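Long-range contact in pseudouridine synthase (Pyrococcus abyssi, PDB 2AUS), which probably isomerises specific uridines in RNA to pseudouridine, as the Cbf5 member of the TruB family: residues E109-H115 and R166-V172. Sequence-based numbering, arbitrary orientation.
Sequences EYVALMH and RDVLFRV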
loop_
_atom_site.group_PDB
_atom_site.type_symbol
_atom_site.label_atom_id
_atom_site.label_comp_id
_atom_site.label_asym_id
_atom_site.label_seq_id
_atom_site.Cartn_x
_atom_site.Cartn_y
_atom_site.Cartn_z
ATOM N N GLU A 109 -24.684 -0.133 -10.607
ATOM C CA GLU A 109 -25.135 -0.936 -9.491
ATOM C C GLU A 109 -23.992 -1.039 -8.501
ATOM O O GLU A 109 -22.822 -1.171 -8.881
ATOM C CB GLU A 109 -25.538 -2.340 -9.947
ATOM C CG GLU A 109 -26.167 -3.176 -8.835
ATOM C CD GLU A 109 -26.375 -4.628 -9.232
ATOM O OE1 GLU A 109 -25.365 -5.335 -9.461
ATOM O OE2 GLU A 109 -27.546 -5.054 -9.329
ATOM N N TYR A 110 -24.332 -0.974 -7.224
ATOM C CA TYR A 110 -23.333 -1.055 -6.174
ATOM C C TYR A 110 -23.815 -1.984 -5.079
ATOM O O TYR A 110 -25.001 -2.299 -4.981
ATOM C CB TYR A 110 -23.121 0.318 -5.541
ATOM C CG TYR A 110 -22.568 1.390 -6.444
ATOM C CD1 TYR A 110 -21.201 1.643 -6.496
ATOM C CD2 TYR A 110 -23.416 2.185 -7.215
ATOM C CE1 TYR A 110 -20.688 2.665 -7.284
ATOM C CE2 TYR A 110 -22.911 3.212 -8.011
ATOM C CZ TYR A 110 -21.545 3.447 -8.040
ATOM O OH TYR A 110 -21.027 4.460 -8.820
ATOM N N VAL A 111 -22.873 -2.429 -4.263
ATOM C CA VAL A 111 -23.193 -3.230 -3.101
ATOM C C VAL A 111 -22.566 -2.373 -2.019
ATOM O O VAL A 111 -21.393 -2.011 -2.107
ATOM C CB VAL A 111 -22.551 -4.621 -3.142
ATOM C CG1 VAL A 111 -22.679 -5.289 -1.772
ATOM C CG2 VAL A 111 -23.271 -5.470 -4.172
ATOM N N ALA A 112 -23.348 -2.025 -1.008
ATOM C CA ALA A 112 -22.839 -1.157 0.035
ATOM C C ALA A 112 -23.166 -1.605 1.436
ATOM O O ALA A 112 -24.203 -2.212 1.694
ATOM C CB ALA A 112 -23.361 0.260 -0.178
ATOM N N LEU A 113 -22.253 -1.285 2.339
ATOM C CA LEU A 113 -22.416 -1.606 3.739
ATOM C C LEU A 113 -22.697 -0.295 4.476
ATOM O O LEU A 113 -21.846 0.586 4.552
ATOM C CB LEU A 113 -21.145 -2.252 4.287
ATOM C CG LEU A 113 -21.165 -2.497 5.797
ATOM C CD1 LEU A 113 -22.391 -3.314 6.167
ATOM C CD2 LEU A 113 -19.888 -3.224 6.214
ATOM N N MET A 114 -23.901 -0.180 5.016
ATOM C CA MET A 114 -24.294 1.020 5.737
ATOM C C MET A 114 -24.267 0.755 7.236
ATOM O O MET A 114 -24.775 -0.263 7.707
ATOM C CB MET A 114 -25.704 1.441 5.312
ATOM C CG MET A 114 -26.360 2.480 6.224
ATOM S SD MET A 114 -27.961 3.023 5.598
ATOM C CE MET A 114 -29.019 1.626 6.054
ATOM N N HIS A 115 -23.664 1.668 7.983
ATOM C CA HIS A 115 -23.600 1.524 9.425
ATOM C C HIS A 115 -24.475 2.585 10.091
ATOM O O HIS A 115 -24.200 3.778 9.978
ATOM C CB HIS A 115 -22.162 1.667 9.918
ATOM C CG HIS A 115 -22.017 1.446 11.388
ATOM N ND1 HIS A 115 -22.270 0.226 11.982
ATOM C CD2 HIS A 115 -21.703 2.298 12.392
ATOM C CE1 HIS A 115 -22.121 0.340 13.289
ATOM N NE2 HIS A 115 -21.778 1.586 13.564
ATOM N N ARG A 166 -26.860 -2.766 13.557
ATOM C CA ARG A 166 -26.654 -1.468 12.942
ATOM C C ARG A 166 -26.039 -1.552 11.555
ATOM O O ARG A 166 -25.882 -0.532 10.881
ATOM C CB ARG A 166 -25.768 -0.607 13.834
ATOM C CG ARG A 166 -26.372 -0.351 15.193
ATOM C CD ARG A 166 -25.690 0.794 15.883
ATOM N NE ARG A 166 -26.337 1.091 17.152
ATOM C CZ ARG A 166 -25.962 2.076 17.959
ATOM N NH1 ARG A 166 -24.941 2.857 17.619
ATOM N NH2 ARG A 166 -26.602 2.275 19.104
ATOM N N ASP A 167 -25.690 -2.760 11.130
ATOM C CA ASP A 167 -25.076 -2.950 9.825
ATOM C C ASP A 167 -26.071 -3.434 8.787
ATOM O O ASP A 167 -26.773 -4.429 8.983
ATOM C CB ASP A 167 -23.904 -3.924 9.932
ATOM C CG ASP A 167 -22.750 -3.357 10.749
ATOM O OD1 ASP A 167 -22.183 -2.317 10.343
ATOM O OD2 ASP A 167 -22.417 -3.955 11.796
ATOM N N VAL A 168 -26.130 -2.706 7.680
ATOM C CA VAL A 168 -27.048 -3.038 6.604
ATOM C C VAL A 168 -26.276 -3.204 5.311
ATOM O O VAL A 168 -25.649 -2.268 4.829
ATOM C CB VAL A 168 -28.117 -1.930 6.422
ATOM C CG1 VAL A 168 -29.111 -2.326 5.328
ATOM C CG2 VAL A 168 -28.842 -1.694 7.738
ATOM N N LEU A 169 -26.314 -4.415 4.770
ATOM C CA LEU A 169 -25.641 -4.727 3.519
ATOM C C LEU A 169 -26.721 -4.722 2.436
ATOM O O LEU A 169 -27.666 -5.515 2.488
ATOM C CB LEU A 169 -24.982 -6.110 3.608
ATOM C CG LEU A 169 -24.323 -6.655 2.336
ATOM C CD1 LEU A 169 -23.098 -5.822 1.980
ATOM C CD2 LEU A 169 -23.923 -8.115 2.550
ATOM N N PHE A 170 -26.597 -3.832 1.458
ATOM C CA PHE A 170 -27.609 -3.780 0.414
ATOM C C PHE A 170 -27.057 -3.539 -0.976
ATOM O O PHE A 170 -25.950 -3.029 -1.142
ATOM C CB PHE A 170 -28.655 -2.717 0.751
ATOM C CG PHE A 170 -28.148 -1.303 0.672
ATOM C CD1 PHE A 170 -28.384 -0.527 -0.458
ATOM C CD2 PHE A 170 -27.470 -0.732 1.746
ATOM C CE1 PHE A 170 -27.958 0.803 -0.519
ATOM C CE2 PHE A 170 -27.040 0.592 1.696
ATOM C CZ PHE A 170 -27.287 1.362 0.559
ATOM N N ARG A 171 -27.841 -3.933 -1.971
ATOM C CA ARG A 171 -27.478 -3.765 -3.369
ATOM C C ARG A 171 -28.387 -2.673 -3.903
ATOM O O ARG A 171 -29.573 -2.640 -3.588
ATOM C CB ARG A 171 -27.701 -5.071 -4.129
ATOM C CG ARG A 171 -27.670 -4.932 -5.642
ATOM C CD ARG A 171 -27.803 -6.296 -6.304
ATOM N NE ARG A 171 -26.540 -7.023 -6.261
ATOM C CZ ARG A 171 -26.405 -8.285 -5.866
ATOM N NH1 ARG A 171 -27.465 -8.978 -5.467
ATOM N NH2 ARG A 171 -25.206 -8.857 -5.878
ATOM N N VAL A 172 -27.828 -1.765 -4.694
ATOM C CA VAL A 172 -28.612 -0.668 -5.227
ATOM C C VAL A 172 -28.289 -0.362 -6.680
ATOM O O VAL A 172 -27.121 -0.294 -7.067
ATOM C CB VAL A 172 -28.393 0.617 -4.378
ATOM C CG1 VAL A 172 -26.915 0.962 -4.327
ATOM C CG2 VAL A 172 -29.180 1.769 -4.961
#
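E109 reaches diagonally to R171, V111's partner in the register, where segments 109-115 and 166-172 run antiparallel, axes at 160°. Their strands, 108-116 and 167-174, are central neighbours in a six-stranded antiparallel sheet of Cbf5's TruB-family region. E109 OE2 lies 3.3 Å from R171 CD and forms a long salt bridge to NE; Y157 and T203 hold the carboxylate oxygens, E159 takes R171 NH1. With an alanine in its place, Y157 OH and T203 OG1 would probably lose their carboxylate partner, and R171 its weaker charge contact. Y110, buried against I180 and L200, sets CB 4.0 Å from V172 CG1 and begins the ladder of reciprocal backbone bonds that A112–F170 and M114–V168 continue. Beta-branched V111 shares a face with L169 and R171; its CG1 meets L169 CD1 at 3.8 Å, under another protein's chain. A112 is small enough for the F170 ring to lie face-on over its CB. L113's branched end brings CD1 to 3.7 Å from V168 O. M114 puts CB at the F170 ring's edge; its flexible chain, bent at chi3 (77°), lays CE 3.7 Å from V168 CB, against helices 122-131 and 180-191. H115 offers a ring N-H: with CG anti to the backbone N (chi1 -176°), ND1 reaches D167 OD1 at 3.0 Å, from above the carboxylate plane.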